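Long-range contacts in aminopeptidase-like protein (Chaetomium thermophilum, PDB 5JM6), which probably acts as a zinc-dependent metalloaminopeptidase of the M18 family, assembled as a dodecamer and linked to the Cvt pathway of selective autophagy: residues 111-116 / 352-357; 128-133 / 501-506; 329-334 / 506-511; 387-392 / 474-479; 416-421 / 445-450. All coordinates share one frame; numbering follows the deposited sequence.

Interaction 1. Residues 111-116 / 352-357; sequences SIIAFT and NFLPIT
Phe353 sets one face of its ring against Ile113 of strand 111-116. Ile113 CD1 sits 3.5 Å from the Phe353 ring centroid and 9° off its normal, a CH-pi contact over the middle of the ring. The two side chains come from opposite directions, and Ile113 CG1 adds a second touch, 3.5 Å from Phe353 CE2. The same corner takes Ser111 CB at a slant, 3.6 Å from Phe353 CE2, while the backbone Ile112 N lies at the ring edge, near its plane. Ser111 turns its hydroxyl elsewhere, to Gln347 O. An alanine at Phe353 is likely to leave a gap beneath Ile113 CD1 and remove the ring that Ser111 CB touches. Leu354 follows, with CG anti to the backbone N (chi1 180°), which carries its CD1 to 3.9 Å from Ile113 CD1. One turn on from Phe353, Thr357 closes the pocket round the same methyl: Thr357 OG1 lies 4.0 Å from Ile113 CD1 and bonds back to Phe353 O at 2.8 Å. That carbonyl also accepts Thr357 N, from the opposite face of its plane. Strand 111-117 runs between the antiparallel strands 102-107 and 330-336, with helix 353-368 over the sheet face of Ile113 and helix 68-81 against Ile112 on the other; Ile356 packs on Leu378 of a neighbouring subunit.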
# COMPACT_ATOMS: atom_id res chain seq x y z
N SER A 111 -1.64 -40.54 32.96
CA SER A 111 -2.67 -41.20 32.16
C SER A 111 -3.27 -42.35 32.95
O SER A 111 -2.54 -43.10 33.61
CB SER A 111 -2.11 -41.71 30.83
OG SER A 111 -2.26 -40.75 29.81
N ILE A 112 -4.58 -42.51 32.88
CA ILE A 112 -5.23 -43.56 33.65
C ILE A 112 -6.43 -44.16 32.91
O ILE A 112 -7.21 -43.45 32.27
CB ILE A 112 -5.67 -43.03 35.04
CG1 ILE A 112 -6.26 -44.16 35.89
CG2 ILE A 112 -6.63 -41.86 34.91
CD1 ILE A 112 -6.56 -43.75 37.30
N ILE A 113 -6.55 -45.48 33.01
CA ILE A 113 -7.67 -46.21 32.44
C ILE A 113 -8.32 -47.05 33.52
O ILE A 113 -7.67 -47.91 34.11
CB ILE A 113 -7.21 -47.13 31.29
CG1 ILE A 113 -6.66 -46.31 30.12
CG2 ILE A 113 -8.35 -48.03 30.83
CD1 ILE A 113 -5.98 -47.14 29.07
N ALA A 114 -9.59 -46.79 33.79
CA ALA A 114 -10.33 -47.54 34.81
C ALA A 114 -11.51 -48.27 34.17
O ALA A 114 -12.16 -47.73 33.27
CB ALA A 114 -10.81 -46.62 35.91
N PHE A 115 -11.79 -49.48 34.64
CA PHE A 115 -12.88 -50.26 34.07
C PHE A 115 -13.48 -51.26 35.05
O PHE A 115 -12.83 -51.68 36.01
CB PHE A 115 -12.40 -51.00 32.81
CG PHE A 115 -11.29 -51.99 33.06
CD1 PHE A 115 -9.97 -51.57 33.13
CD2 PHE A 115 -11.57 -53.34 33.20
CE1 PHE A 115 -8.95 -52.48 33.36
CE2 PHE A 115 -10.55 -54.25 33.42
CZ PHE A 115 -9.24 -53.82 33.51
N THR A 116 -14.74 -51.61 34.80
CA THR A 116 -15.41 -52.67 35.54
C THR A 116 -15.84 -53.77 34.58
O THR A 116 -16.32 -53.49 33.48
CB THR A 116 -16.65 -52.16 36.30
OG1 THR A 116 -17.71 -51.90 35.37
CG2 THR A 116 -16.33 -50.89 37.07
N ASN A 352 -0.25 -46.32 22.18
CA ASN A 352 -0.50 -47.72 22.55
C ASN A 352 -1.50 -47.96 23.68
O ASN A 352 -2.15 -49.00 23.73
CB ASN A 352 0.84 -48.37 22.95
CG ASN A 352 0.95 -49.83 22.56
OD1 ASN A 352 0.02 -50.42 22.01
ND2 ASN A 352 2.10 -50.43 22.85
N PHE A 353 -1.62 -46.97 24.56
CA PHE A 353 -2.14 -47.19 25.91
C PHE A 353 -3.48 -47.93 25.99
O PHE A 353 -3.56 -48.99 26.62
CB PHE A 353 -2.26 -45.85 26.64
CG PHE A 353 -2.48 -45.98 28.12
CD1 PHE A 353 -2.06 -47.11 28.80
CD2 PHE A 353 -3.12 -44.97 28.83
CE1 PHE A 353 -2.27 -47.23 30.16
CE2 PHE A 353 -3.33 -45.09 30.19
CZ PHE A 353 -2.90 -46.23 30.85
N LEU A 354 -4.52 -47.39 25.37
CA LEU A 354 -5.84 -48.04 25.46
C LEU A 354 -5.95 -49.35 24.66
O LEU A 354 -6.51 -50.32 25.17
CB LEU A 354 -6.95 -47.07 25.05
CG LEU A 354 -8.36 -47.67 25.11
CD1 LEU A 354 -8.75 -48.03 26.54
CD2 LEU A 354 -9.39 -46.74 24.49
N PRO A 355 -5.45 -49.39 23.41
CA PRO A 355 -5.55 -50.68 22.71
C PRO A 355 -4.80 -51.83 23.39
O PRO A 355 -5.38 -52.90 23.53
CB PRO A 355 -4.94 -50.37 21.34
CG PRO A 355 -5.25 -48.94 21.12
CD PRO A 355 -5.08 -48.31 22.48
N ILE A 356 -3.55 -51.62 23.81
CA ILE A 356 -2.79 -52.72 24.40
C ILE A 356 -3.40 -53.14 25.74
O ILE A 356 -3.37 -54.32 26.10
CB ILE A 356 -1.29 -52.35 24.58
CG1 ILE A 356 -0.48 -53.61 24.92
CG2 ILE A 356 -1.09 -51.28 25.65
CD1 ILE A 356 1.01 -53.43 24.75
N THR A 357 -3.98 -52.19 26.47
CA THR A 357 -4.64 -52.50 27.73
C THR A 357 -5.86 -53.38 27.48
O THR A 357 -6.08 -54.36 28.19
CB THR A 357 -5.08 -51.22 28.47
OG1 THR A 357 -3.91 -50.52 28.93
CG2 THR A 357 -5.96 -51.56 29.66

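Interaction 2. Residues 128-133 / 501-506; sequences AMIAGH and KFYKGF. With ZN (zinc ion), chain H.
Strand 128-133 passes helix 501-506 with their N-to-C directions at 146° and their axes 9.6 Å apart, the CA of Ala128 lying nearest that of Phe506 and the CA of Ile130 nearest that of Tyr503. Ile130 is the wedge between the two aromatic residues. Its CG1 is anti to the carbonyl carbon (chi1 -52°) and the chain runs on extended, so the tip meets the root of the tyrosine: Ile130 CD1 is 3.7 Å from Tyr503 CB. Closer to its own backbone, Ile130 CG1 touches the phenylalanine ring at 4.0 Å from Phe506 CD2, the two side chains sliding past each other in opposite directions. Phe506 thrusts CE2 obliquely at the strand, 4.0 Å from Ala128 CB and 3.6 Å from Met129 O. No hydrogen bond crosses; the contact is apolar and buried. At the far end of the strand His133 leaves the helix behind and binds a zinc ion through NE2 at 2.1 Å, together with Asp306 and Asp391. Its other ring nitrogen, ND1, is bonded to Asp135 OD1, a second-shell carboxylate that fixes the rotation of the imidazole. Strand 127-133 lies between the parallel strands 330-336 and 386-394; helix 305-320 packs beside helix 495-514, its Cys310, Ala313 and Ala317 touching Tyr503, whereas Met129 points to the other face of the sheet and Leu354.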
# COMPACT_ATOMS: atom_id res chain seq x y z
N ALA A 128 -18.10 -50.74 26.52
CA ALA A 128 -18.65 -49.39 26.48
C ALA A 128 -17.61 -48.46 27.08
O ALA A 128 -17.36 -48.48 28.29
CB ALA A 128 -19.97 -49.32 27.24
N MET A 129 -17.00 -47.64 26.24
CA MET A 129 -15.83 -46.86 26.66
C MET A 129 -15.96 -45.37 26.41
O MET A 129 -16.54 -44.93 25.41
CB MET A 129 -14.57 -47.40 25.98
CG MET A 129 -14.70 -47.66 24.48
SD MET A 129 -13.17 -48.30 23.77
CE MET A 129 -13.73 -49.84 23.05
N ILE A 130 -15.42 -44.59 27.34
CA ILE A 130 -15.35 -43.14 27.22
C ILE A 130 -13.89 -42.69 27.28
O ILE A 130 -13.14 -43.13 28.15
CB ILE A 130 -16.13 -42.43 28.34
CG1 ILE A 130 -17.56 -42.98 28.43
CG2 ILE A 130 -16.13 -40.92 28.13
CD1 ILE A 130 -18.32 -42.50 29.65
N ALA A 131 -13.50 -41.82 26.36
CA ALA A 131 -12.15 -41.27 26.34
C ALA A 131 -12.18 -39.75 26.47
O ALA A 131 -13.06 -39.09 25.93
CB ALA A 131 -11.44 -41.68 25.07
N GLY A 132 -11.21 -39.21 27.20
CA GLY A 132 -11.07 -37.78 27.37
C GLY A 132 -9.63 -37.44 27.67
O GLY A 132 -8.80 -38.34 27.84
N HIS A 133 -9.31 -36.15 27.75
CA HIS A 133 -7.96 -35.73 28.11
C HIS A 133 -7.96 -34.88 29.37
O HIS A 133 -8.87 -34.09 29.59
CB HIS A 133 -7.28 -34.99 26.95
CG HIS A 133 -7.86 -33.64 26.65
ND1 HIS A 133 -7.33 -32.48 27.16
CD2 HIS A 133 -8.88 -33.27 25.84
CE1 HIS A 133 -8.02 -31.45 26.71
NE2 HIS A 133 -8.97 -31.90 25.91
N LYS A 501 -24.64 -37.60 34.31
CA LYS A 501 -25.93 -38.23 34.06
C LYS A 501 -25.96 -38.89 32.68
O LYS A 501 -26.40 -40.03 32.55
CB LYS A 501 -27.06 -37.21 34.19
CG LYS A 501 -28.44 -37.83 34.16
CD LYS A 501 -29.51 -36.76 34.10
CE LYS A 501 -30.89 -37.36 34.24
NZ LYS A 501 -31.95 -36.32 34.15
N PHE A 502 -25.48 -38.18 31.67
CA PHE A 502 -25.47 -38.73 30.32
C PHE A 502 -24.47 -39.87 30.16
O PHE A 502 -24.80 -40.91 29.59
CB PHE A 502 -25.16 -37.66 29.28
CG PHE A 502 -24.84 -38.22 27.93
CD1 PHE A 502 -25.84 -38.77 27.14
CD2 PHE A 502 -23.54 -38.23 27.45
CE1 PHE A 502 -25.55 -39.31 25.91
CE2 PHE A 502 -23.24 -38.77 26.22
CZ PHE A 502 -24.25 -39.31 25.44
N TYR A 503 -23.25 -39.68 30.65
CA TYR A 503 -22.23 -40.71 30.54
C TYR A 503 -22.63 -41.98 31.27
O TYR A 503 -22.44 -43.09 30.76
CB TYR A 503 -20.89 -40.22 31.07
CG TYR A 503 -20.27 -39.09 30.28
CD1 TYR A 503 -20.35 -39.06 28.89
CD2 TYR A 503 -19.62 -38.05 30.93
CE1 TYR A 503 -19.78 -38.03 28.18
CE2 TYR A 503 -19.05 -37.02 30.22
CZ TYR A 503 -19.14 -37.01 28.85
OH TYR A 503 -18.57 -35.97 28.15
N LYS A 504 -23.18 -41.83 32.47
CA LYS A 504 -23.67 -42.98 33.22
C LYS A 504 -24.75 -43.70 32.41
O LYS A 504 -24.81 -44.92 32.39
CB LYS A 504 -24.23 -42.59 34.59
CG LYS A 504 -24.73 -43.78 35.39
CD LYS A 504 -25.54 -43.37 36.60
CE LYS A 504 -26.56 -44.43 36.98
NZ LYS A 504 -26.02 -45.50 37.86
N GLY A 505 -25.59 -42.91 31.75
CA GLY A 505 -26.62 -43.47 30.89
C GLY A 505 -26.03 -44.33 29.79
O GLY A 505 -26.55 -45.40 29.48
N PHE A 506 -24.94 -43.86 29.20
CA PHE A 506 -24.28 -44.58 28.13
C PHE A 506 -23.68 -45.90 28.62
O PHE A 506 -23.97 -46.96 28.06
CB PHE A 506 -23.20 -43.71 27.48
CG PHE A 506 -22.22 -44.48 26.64
CD1 PHE A 506 -22.57 -44.94 25.38
CD2 PHE A 506 -20.94 -44.73 27.11
CE1 PHE A 506 -21.67 -45.64 24.61
CE2 PHE A 506 -20.03 -45.42 26.34
CZ PHE A 506 -20.39 -45.88 25.09
ZN ZN H . -10.13 -30.56 24.73

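Interaction 3. Residues 329-334 / 506-511; sequences VIKLVA and FLDFWE
The indole of Trp510 brings its five-membered end to Val329 at a slant, Trp510 CD1 lying 4.5 Å from Val329 CG1; beyond the contact this ring meets Phe386 with planes at about 40°, and its NE1 bonds to Arg384 O. The carboxylate of Asp508 is approached from above its plane, 35° out of it, by Lys331 NZ, which forms a salt bridge of 3.1 Å to Asp508 OD1. Lys331 gets there by staying extended beyond CG and crossing the helix backbone: its CG lies 4.1 Å from Leu507 CB and its CE passes Leu507 O. The ammonium also holds Asp327 and Lys322 O, while Asp508 bonds Lys504 and Lys322 N. A methionine at Lys331 would probably cost Asp508 and Asp327 the ammonium they share and the strand its salt bridge to the helix, leaving Asp508 to Lys504 and Lys322 N. Val329 CG1 nestles against the aliphatic part of Glu511, 3.5 Å from Glu511 CB, and the glutamate's OE2 goes to Gly328 N. Away from the zinc sites, this is the strand-to-helix packing of a three-layer alpha/beta fold, as expected for a zinc exopeptidase domain: helix 495-514 covers one face of the central sheet and helix 353-368 the other.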
# COMPACT_ATOMS: atom_id res chain seq x y z
N VAL A 329 -21.15 -56.48 29.42
CA VAL A 329 -20.08 -55.71 28.81
C VAL A 329 -19.06 -55.24 29.84
O VAL A 329 -19.27 -55.34 31.04
CB VAL A 329 -20.62 -54.48 28.05
CG1 VAL A 329 -21.67 -54.91 27.04
CG2 VAL A 329 -21.20 -53.46 29.03
N ILE A 330 -17.97 -54.67 29.33
CA ILE A 330 -16.98 -54.01 30.17
C ILE A 330 -17.24 -52.51 30.08
O ILE A 330 -17.44 -51.98 28.99
CB ILE A 330 -15.53 -54.33 29.72
CG1 ILE A 330 -15.18 -55.78 30.06
CG2 ILE A 330 -14.54 -53.38 30.37
CD1 ILE A 330 -13.82 -56.22 29.56
N LYS A 331 -17.26 -51.84 31.22
CA LYS A 331 -17.46 -50.40 31.26
C LYS A 331 -16.15 -49.72 31.59
O LYS A 331 -15.56 -49.97 32.64
CB LYS A 331 -18.54 -50.03 32.28
CG LYS A 331 -19.90 -50.57 31.94
CD LYS A 331 -20.86 -50.44 33.10
CE LYS A 331 -22.15 -51.18 32.83
NZ LYS A 331 -23.20 -50.85 33.83
N LEU A 332 -15.69 -48.85 30.70
CA LEU A 332 -14.32 -48.35 30.74
C LEU A 332 -14.25 -46.84 30.53
O LEU A 332 -14.97 -46.28 29.71
CB LEU A 332 -13.47 -49.08 29.69
CG LEU A 332 -11.97 -48.85 29.56
CD1 LEU A 332 -11.30 -50.10 29.00
CD2 LEU A 332 -11.64 -47.64 28.69
N VAL A 333 -13.36 -46.19 31.27
CA VAL A 333 -13.05 -44.79 31.06
C VAL A 333 -11.54 -44.62 30.89
O VAL A 333 -10.76 -45.13 31.69
CB VAL A 333 -13.54 -43.90 32.22
CG1 VAL A 333 -13.22 -42.44 31.95
CG2 VAL A 333 -15.04 -44.08 32.44
N ALA A 334 -11.15 -43.91 29.83
CA ALA A 334 -9.74 -43.67 29.55
C ALA A 334 -9.45 -42.17 29.56
O ALA A 334 -9.97 -41.43 28.73
CB ALA A 334 -9.36 -44.28 28.21
N PHE A 506 -24.94 -43.86 29.20
CA PHE A 506 -24.28 -44.58 28.13
C PHE A 506 -23.68 -45.90 28.62
O PHE A 506 -23.97 -46.96 28.06
CB PHE A 506 -23.20 -43.71 27.48
CG PHE A 506 -22.22 -44.48 26.64
CD1 PHE A 506 -22.57 -44.94 25.38
CD2 PHE A 506 -20.94 -44.73 27.11
CE1 PHE A 506 -21.67 -45.64 24.61
CE2 PHE A 506 -20.03 -45.42 26.34
CZ PHE A 506 -20.39 -45.88 25.09
N LEU A 507 -22.86 -45.84 29.66
CA LEU A 507 -22.24 -47.05 30.19
C LEU A 507 -23.29 -48.06 30.64
O LEU A 507 -23.13 -49.27 30.43
CB LEU A 507 -21.28 -46.71 31.34
CG LEU A 507 -20.09 -45.80 31.01
CD1 LEU A 507 -19.39 -45.35 32.27
CD2 LEU A 507 -19.10 -46.49 30.07
N ASP A 508 -24.37 -47.58 31.24
CA ASP A 508 -25.40 -48.49 31.75
C ASP A 508 -26.29 -49.06 30.64
O ASP A 508 -26.69 -50.22 30.71
CB ASP A 508 -26.28 -47.78 32.79
CG ASP A 508 -25.54 -47.53 34.10
OD1 ASP A 508 -24.39 -47.99 34.25
OD2 ASP A 508 -26.13 -46.87 34.99
N PHE A 509 -26.62 -48.25 29.64
CA PHE A 509 -27.56 -48.69 28.61
C PHE A 509 -26.99 -49.16 27.27
O PHE A 509 -27.76 -49.62 26.42
CB PHE A 509 -28.57 -47.58 28.34
CG PHE A 509 -29.61 -47.43 29.41
CD1 PHE A 509 -30.56 -48.41 29.60
CD2 PHE A 509 -29.64 -46.30 30.21
CE1 PHE A 509 -31.53 -48.28 30.59
CE2 PHE A 509 -30.61 -46.16 31.19
CZ PHE A 509 -31.55 -47.15 31.38
N TRP A 510 -25.68 -49.06 27.06
CA TRP A 510 -25.13 -49.37 25.74
C TRP A 510 -25.47 -50.79 25.28
O TRP A 510 -25.91 -51.00 24.16
CB TRP A 510 -23.62 -49.18 25.70
CG TRP A 510 -22.97 -50.00 24.62
CD1 TRP A 510 -22.14 -51.06 24.78
CD2 TRP A 510 -23.15 -49.84 23.20
NE1 TRP A 510 -21.76 -51.57 23.56
CE2 TRP A 510 -22.37 -50.84 22.57
CE3 TRP A 510 -23.88 -48.96 22.40
CZ2 TRP A 510 -22.30 -50.97 21.19
CZ3 TRP A 510 -23.81 -49.09 21.03
CH2 TRP A 510 -23.03 -50.09 20.43
N GLU A 511 -25.26 -51.76 26.17
CA GLU A 511 -25.48 -53.17 25.84
C GLU A 511 -26.93 -53.43 25.45
O GLU A 511 -27.21 -54.16 24.50
CB GLU A 511 -25.08 -54.07 27.01
CG GLU A 511 -25.42 -55.54 26.81
CD GLU A 511 -25.00 -56.42 27.97
OE1 GLU A 511 -24.72 -57.62 27.74
OE2 GLU A 511 -24.95 -55.92 29.12

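Interaction 4. Residues 387-392 / 474-479; sequences LVSSDV and AADVGI. With ZN (zinc ion), chain H.
Leu387 to Ser390 pair in parallel with Ala474 to Val477, and backbone groups facing the partner strand bond across the pair. Ala475 is gripped through both of its polar atoms: its N donates to Leu387 O at 3.1 Å, and its O accepts Ser389 N at 3.0 Å, almost in line with the carbonyl bond. Ser389 gives its O to Val477 N, at 3.1 Å. The series then falters, for Asp391 N reaches Val477 O only by a weak bond, bent to 121°. Val388 and Ser390 direct their backbone bonds the other way, to Met129 and Ala131, while Asp476 N is taken by Thr428 OG1 and Ala474 O by Ser432 OG. Between the strands, Val388 CG1 packs on its diagonal neighbour, 3.6 Å from Val477 CB. At Asp391 the carboxylate turns out of the strand, its CG anti to the backbone N (chi1 -157°), and grips zinc with both oxygens: the ion is 2.0 Å from Asp391 OD1 and 2.1 Å from Asp391 OD2. Val392 N adds a bond of 2.8 Å to Asp391 OD1 from above the carboxylate plane, tying this ligand's orientation to the chain. His133 and Asp306 complete the protein ligands, so a regular strand pair, its bonding weakest at the last step, ends in a charged metal site, and Asp306 is shared with a second zinc, consistent with a two-metal aminopeptidase centre.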
# COMPACT_ATOMS: atom_id res chain seq x y z
N LEU A 387 -17.43 -46.23 21.40
CA LEU A 387 -16.52 -45.30 22.06
C LEU A 387 -17.08 -43.88 22.04
O LEU A 387 -17.24 -43.29 20.98
CB LEU A 387 -15.15 -45.30 21.39
CG LEU A 387 -14.24 -44.16 21.87
CD1 LEU A 387 -13.62 -44.47 23.22
CD2 LEU A 387 -13.18 -43.79 20.84
N VAL A 388 -17.35 -43.34 23.22
CA VAL A 388 -17.70 -41.94 23.31
C VAL A 388 -16.44 -41.15 23.61
O VAL A 388 -15.89 -41.22 24.71
CB VAL A 388 -18.78 -41.68 24.39
CG1 VAL A 388 -19.00 -40.19 24.56
CG2 VAL A 388 -20.08 -42.38 24.02
N SER A 389 -15.98 -40.40 22.62
CA SER A 389 -14.80 -39.55 22.76
C SER A 389 -15.27 -38.16 23.15
O SER A 389 -15.90 -37.46 22.35
CB SER A 389 -14.00 -39.51 21.46
OG SER A 389 -13.02 -38.49 21.48
N SER A 390 -14.96 -37.75 24.37
CA SER A 390 -15.58 -36.55 24.91
C SER A 390 -14.59 -35.42 25.18
O SER A 390 -13.74 -35.51 26.07
CB SER A 390 -16.35 -36.89 26.19
OG SER A 390 -15.49 -37.22 27.26
N ASP A 391 -14.72 -34.36 24.38
CA ASP A 391 -14.02 -33.10 24.61
C ASP A 391 -15.07 -32.00 24.73
O ASP A 391 -16.17 -32.14 24.21
CB ASP A 391 -13.04 -32.78 23.48
CG ASP A 391 -11.93 -31.84 23.92
OD1 ASP A 391 -11.98 -31.35 25.06
OD2 ASP A 391 -11.00 -31.59 23.12
N VAL A 392 -14.73 -30.91 25.41
CA VAL A 392 -15.67 -29.81 25.57
C VAL A 392 -16.04 -29.17 24.23
O VAL A 392 -15.28 -29.27 23.26
CB VAL A 392 -15.11 -28.73 26.52
CG1 VAL A 392 -15.27 -29.16 27.97
CG2 VAL A 392 -13.65 -28.46 26.20
N ALA A 474 -18.19 -45.06 17.08
CA ALA A 474 -17.81 -43.94 17.93
C ALA A 474 -18.57 -42.65 17.65
O ALA A 474 -19.17 -42.48 16.58
CB ALA A 474 -16.31 -43.68 17.79
N ALA A 475 -18.55 -41.74 18.62
CA ALA A 475 -19.13 -40.41 18.47
C ALA A 475 -18.32 -39.39 19.25
O ALA A 475 -17.69 -39.73 20.25
CB ALA A 475 -20.57 -40.41 18.94
N ASP A 476 -18.33 -38.14 18.78
CA ASP A 476 -17.76 -37.06 19.58
C ASP A 476 -18.84 -36.32 20.34
O ASP A 476 -19.84 -35.88 19.77
CB ASP A 476 -16.96 -36.07 18.74
CG ASP A 476 -15.54 -36.53 18.50
OD1 ASP A 476 -15.35 -37.57 17.84
OD2 ASP A 476 -14.63 -35.91 19.07
N VAL A 477 -18.60 -36.18 21.63
CA VAL A 477 -19.60 -35.73 22.57
C VAL A 477 -18.97 -34.66 23.45
O VAL A 477 -17.81 -34.78 23.83
CB VAL A 477 -20.11 -36.93 23.38
CG1 VAL A 477 -20.75 -36.51 24.66
CG2 VAL A 477 -21.08 -37.76 22.55
N GLY A 478 -19.71 -33.61 23.77
CA GLY A 478 -19.15 -32.60 24.63
C GLY A 478 -20.12 -31.80 25.46
O GLY A 478 -21.27 -31.58 25.09
N ILE A 479 -19.61 -31.34 26.60
CA ILE A 479 -20.35 -30.46 27.48
C ILE A 479 -20.04 -29.04 27.04
O ILE A 479 -18.88 -28.69 26.86
CB ILE A 479 -19.96 -30.69 28.95
CG1 ILE A 479 -20.15 -32.17 29.32
CG2 ILE A 479 -20.76 -29.79 29.88
CD1 ILE A 479 -19.77 -32.51 30.75
ZN ZN H . -10.13 -30.56 24.73

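Interaction 5. Residues 416-421 / 445-450; sequences VALCVD and CVNQRH
Leu418 lies between two polar neighbours on strand 448-450 and the turn before it. Its CB passes 3.8 Å from Gln448 O, and CG, anti to the carbonyl carbon (chi1 -81°), splits the chain into two methyls with different tasks. CD1 packs on the asparagine, 3.7 Å from Asn447 CB and equally near Asn447 ND2. CD2 rests over one face of the Arg449 guanidinium, toward its rim and 4.0 Å from Arg449 NH1. The polar ends beside these methyls converge on one carboxylate, Asp437, which takes Asn447 ND2 and forms a salt bridge with Arg449 NH2. The backbones pair in parallel: Leu418 N donates to Gln448 O at 2.8 Å, and Leu418 O accepts His450 N at 3.0 Å. Helix 430-443, which carries Asp437, joins the two strands in a beta-alpha-beta crossover and covers Leu418 with Met433. Strand 417-419 runs antiparallel to strand 473-481, strand 448-450 is the outermost on this side within the chain, and Val420 touches Pro143 of a neighbouring subunit.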
# COMPACT_ATOMS: atom_id res chain seq x y z
N VAL A 416 -25.64 -32.52 27.26
CA VAL A 416 -24.46 -32.71 26.45
C VAL A 416 -24.75 -32.48 24.97
O VAL A 416 -25.85 -32.75 24.48
CB VAL A 416 -23.90 -34.11 26.68
CG1 VAL A 416 -22.54 -34.20 26.11
CG2 VAL A 416 -23.83 -34.40 28.16
N ALA A 417 -23.76 -31.96 24.25
CA ALA A 417 -23.88 -31.71 22.82
C ALA A 417 -23.22 -32.81 22.01
O ALA A 417 -22.09 -33.22 22.31
CB ALA A 417 -23.28 -30.36 22.47
N LEU A 418 -23.92 -33.30 21.00
CA LEU A 418 -23.31 -34.20 20.03
C LEU A 418 -22.64 -33.34 18.96
O LEU A 418 -23.31 -32.59 18.25
CB LEU A 418 -24.34 -35.16 19.42
CG LEU A 418 -24.76 -36.40 20.21
CD1 LEU A 418 -25.16 -36.08 21.64
CD2 LEU A 418 -25.89 -37.12 19.50
N CYS A 419 -21.33 -33.46 18.87
CA CYS A 419 -20.54 -32.63 17.96
C CYS A 419 -20.46 -33.29 16.59
O CYS A 419 -20.05 -34.45 16.48
CB CYS A 419 -19.14 -32.40 18.54
SG CYS A 419 -18.34 -30.87 18.03
N VAL A 420 -20.87 -32.56 15.56
CA VAL A 420 -20.88 -33.07 14.19
C VAL A 420 -20.07 -32.16 13.28
O VAL A 420 -20.03 -30.95 13.47
CB VAL A 420 -22.33 -33.19 13.65
CG1 VAL A 420 -22.34 -33.87 12.29
CG2 VAL A 420 -23.21 -33.93 14.63
N ASP A 421 -19.40 -32.75 12.29
CA ASP A 421 -18.68 -31.96 11.30
C ASP A 421 -19.05 -32.39 9.88
O ASP A 421 -18.29 -33.08 9.20
CB ASP A 421 -17.17 -32.09 11.51
CG ASP A 421 -16.43 -30.81 11.16
OD1 ASP A 421 -16.98 -30.00 10.39
OD2 ASP A 421 -15.31 -30.61 11.67
N CYS A 445 -32.36 -37.73 29.49
CA CYS A 445 -31.47 -36.65 29.04
C CYS A 445 -31.93 -36.06 27.72
O CYS A 445 -32.57 -36.73 26.91
CB CYS A 445 -30.04 -37.16 28.89
SG CYS A 445 -29.27 -37.72 30.42
N VAL A 446 -31.53 -34.82 27.48
CA VAL A 446 -31.80 -34.14 26.23
C VAL A 446 -30.43 -33.86 25.60
O VAL A 446 -29.57 -33.25 26.24
CB VAL A 446 -32.55 -32.81 26.45
CG1 VAL A 446 -33.91 -33.06 27.07
CG2 VAL A 446 -31.72 -31.87 27.31
N ASN A 447 -30.23 -34.31 24.37
CA ASN A 447 -28.95 -34.11 23.69
C ASN A 447 -29.01 -32.90 22.78
O ASN A 447 -29.96 -32.73 22.02
CB ASN A 447 -28.56 -35.34 22.87
CG ASN A 447 -28.27 -36.55 23.72
OD1 ASN A 447 -28.14 -36.45 24.94
ND2 ASN A 447 -28.16 -37.71 23.08
N GLN A 448 -27.99 -32.05 22.85
CA GLN A 448 -27.91 -30.90 21.97
C GLN A 448 -27.07 -31.25 20.75
O GLN A 448 -26.55 -32.36 20.63
CB GLN A 448 -27.35 -29.69 22.71
CG GLN A 448 -28.07 -29.41 24.02
CD GLN A 448 -27.69 -28.08 24.63
OE1 GLN A 448 -27.99 -27.03 24.08
NE2 GLN A 448 -27.03 -28.13 25.78
N ARG A 449 -26.94 -30.29 19.83
CA ARG A 449 -26.06 -30.46 18.68
C ARG A 449 -25.06 -29.31 18.64
O ARG A 449 -25.41 -28.16 18.93
CB ARG A 449 -26.86 -30.51 17.37
CG ARG A 449 -27.98 -31.55 17.34
CD ARG A 449 -27.45 -32.95 17.58
NE ARG A 449 -28.35 -33.99 17.08
CZ ARG A 449 -29.07 -34.79 17.86
NH1 ARG A 449 -29.02 -34.67 19.18
NH2 ARG A 449 -29.86 -35.71 17.32
N HIS A 450 -23.82 -29.62 18.29
CA HIS A 450 -22.79 -28.60 18.12
C HIS A 450 -22.13 -28.74 16.76
O HIS A 450 -21.82 -29.84 16.32
CB HIS A 450 -21.74 -28.69 19.22
CG HIS A 450 -20.49 -27.93 18.91
ND1 HIS A 450 -19.25 -28.53 18.80
CD2 HIS A 450 -20.28 -26.61 18.67
CE1 HIS A 450 -18.34 -27.62 18.51
NE2 HIS A 450 -18.94 -26.45 18.43

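All five contacts reach one central mixed sheet, but from different places. Interactions 1, 2 and 3 are helix-on-sheet packing: 2 and 3 share Phe506 and use successive turns of helix 495-514, whereas interaction 1 employs helix 353-368 on the other face, where Met129 from the strand of interaction 2 touches Leu354. Interactions 4 and 5 are parallel strand pairs, joined edge to edge by backbone bonds from Ala417 and Cys419; 4 is buried in the sheet interior, 5 only partly buried at its margin. Apolar contacts dominate the buried interactions 1 and 2; salt bridges appear where one partner is partly exposed, Asp508 in interaction 3 and Arg449 in interaction 5. Interactions 2 and 4 both lead to the same zinc ion.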